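Local coordinates for competence/damage-inducible protein CinA (PDB 2A9S), which is of unknown function but probably belongs to the CinA group of competence- and damage-inducible bacterial proteins, at residues T59-N62 against D63-R66. Sequence-based numbering, arbitrary orientation.
Sequences TYTN and DAKR
Thr61 is the N-cap of helix 62-69, where the chain leaves strand 53-59, an outermost strand of this chain's mixed sheet, and turns into the helix. The evidence is the bond from Ala64 N to Thr61 OG1, 3.1 Å with an N-H...O angle of 158°. The first torsion sets OG1 between the backbone N and carbonyl carbon of Thr61, facing the first turn; the same oxygen takes part in a weak hydrogen bond with Asp54 of the second subunit. The first backbone bond of the helix follows at once, Lys65 N to Thr61 O at 3.1 Å.

Lys65 then reaches back across this turn. Its CB lies near Asn62 O, and CG passes Thr61 O at 3.5 Å, having Thr59 OG1 and Thr59 O slightly farther off. Lys65 CD lies 3.9 Å from Asn62 OD1, and Lys65 CE 3.8 Å from Thr59 O. A bend at chi4 of Lys65 (70°) then swings NZ onto Thr59 O, 3.0 Å away. The ammonium is also hydrogen-bonded to Ser33 OG, so it ties the end of strand 53-59 to the segment following strand 28-32. Beside this bridge, Ala64 CB packs 3.8 Å from Thr59 CB, and both residues are buried.

One turn along the helix from Asn62, Arg66 folds back toward Asp63, with Thr73 and Leu76 of helix 73-79 packed on it. Asn62 O, which accepts from Arg66 N, also sits over one face of the guanidinium, offset toward its rim. The salt bridge joins NH2 of Arg66 to OD1 of Asp63 at 2.8 Å; the carboxylate oxygen lies in the guanidinium plane, whereas NH2 approaches from 47° out of the carboxylate plane.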
loop_
_atom_site.group_PDB
_atom_site.type_symbol
_atom_site.label_atom_id
_atom_site.label_comp_id
_atom_site.label_asym_id
_atom_site.label_seq_id
_atom_site.Cartn_x
_atom_site.Cartn_y
_atom_site.Cartn_z
ATOM N N THR A 59 0.748 7.175 -2.181
ATOM C CA THR A 59 0.764 8.636 -2.187
ATOM C C THR A 59 -0.381 9.060 -3.090
ATOM O O THR A 59 -0.176 9.497 -4.236
ATOM C CB THR A 59 2.107 9.164 -2.689
ATOM O OG1 THR A 59 2.423 8.544 -3.944
ATOM C CG2 THR A 59 3.225 8.833 -1.671
ATOM N N TYR A 60 -1.574 8.898 -2.523
ATOM C CA TYR A 60 -2.826 8.987 -3.231
ATOM C C TYR A 60 -3.103 10.444 -3.557
ATOM O O TYR A 60 -3.735 10.734 -4.561
ATOM C CB TYR A 60 -3.976 8.328 -2.408
ATOM C CG TYR A 60 -5.048 7.727 -3.318
ATOM C CD1 TYR A 60 -4.703 6.751 -4.277
ATOM C CD2 TYR A 60 -6.388 8.163 -3.268
ATOM C CE1 TYR A 60 -5.664 6.195 -5.157
ATOM C CE2 TYR A 60 -7.365 7.605 -4.147
ATOM C CZ TYR A 60 -6.986 6.628 -5.088
ATOM O OH TYR A 60 -7.910 6.069 -5.950
ATOM N N THR A 61 -2.611 11.356 -2.711
ATOM C CA THR A 61 -2.696 12.808 -2.948
ATOM C C THR A 61 -1.395 13.474 -3.404
ATOM O O THR A 61 -0.288 12.952 -3.216
ATOM C CB THR A 61 -3.084 13.549 -1.642
ATOM O OG1 THR A 61 -2.125 13.214 -0.624
ATOM C CG2 THR A 61 -4.473 13.173 -1.165
ATOM N N ASN A 62 -1.515 14.674 -3.952
ATOM C CA ASN A 62 -0.330 15.489 -4.250
ATOM C C ASN A 62 0.533 15.905 -3.040
ATOM O O ASN A 62 1.769 15.948 -3.144
ATOM C CB ASN A 62 -0.713 16.691 -5.126
ATOM C CG ASN A 62 -0.896 16.307 -6.592
ATOM O OD1 ASN A 62 -0.991 15.118 -6.948
ATOM N ND2 ASN A 62 -0.940 17.308 -7.453
ATOM N N ASP A 63 -0.117 16.206 -1.911
ATOM C CA ASP A 63 0.572 16.416 -0.629
ATOM C C ASP A 63 1.451 15.197 -0.297
ATOM O O ASP A 63 2.634 15.328 0.026
ATOM C CB ASP A 63 -0.442 16.583 0.515
ATOM C CG ASP A 63 -1.264 17.879 0.436
ATOM O OD1 ASP A 63 -0.711 18.959 0.118
ATOM O OD2 ASP A 63 -2.480 17.817 0.768
ATOM N N ALA A 64 0.867 14.000 -0.375
ATOM C CA ALA A 64 1.626 12.791 -0.078
ATOM C C ALA A 64 2.861 12.621 -0.997
ATOM O O ALA A 64 3.942 12.254 -0.519
ATOM C CB ALA A 64 0.709 11.564 -0.132
ATOM N N LYS A 65 2.708 12.896 -2.304
ATOM C CA LYS A 65 3.824 12.768 -3.270
ATOM C C LYS A 65 4.981 13.678 -2.850
ATOM O O LYS A 65 6.137 13.249 -2.772
ATOM C CB LYS A 65 3.383 13.063 -4.710
ATOM C CG LYS A 65 2.360 12.053 -5.279
ATOM C CD LYS A 65 1.873 12.498 -6.643
ATOM C CE LYS A 65 0.921 11.487 -7.229
ATOM N NZ LYS A 65 -0.397 11.383 -6.568
ATOM N N ARG A 66 4.630 14.914 -2.507
ATOM C CA ARG A 66 5.583 15.904 -1.962
ATOM C C ARG A 66 6.266 15.461 -0.644
ATOM O O ARG A 66 7.494 15.363 -0.618
ATOM C CB ARG A 66 4.911 17.281 -1.804
ATOM C CG ARG A 66 4.596 18.011 -3.117
ATOM C CD ARG A 66 3.999 19.431 -2.874
ATOM N NE ARG A 66 2.629 19.392 -2.335
ATOM C CZ ARG A 66 1.517 19.700 -3.018
ATOM N NH1 ARG A 66 1.585 20.091 -4.288
ATOM N NH2 ARG A 66 0.323 19.619 -2.429
#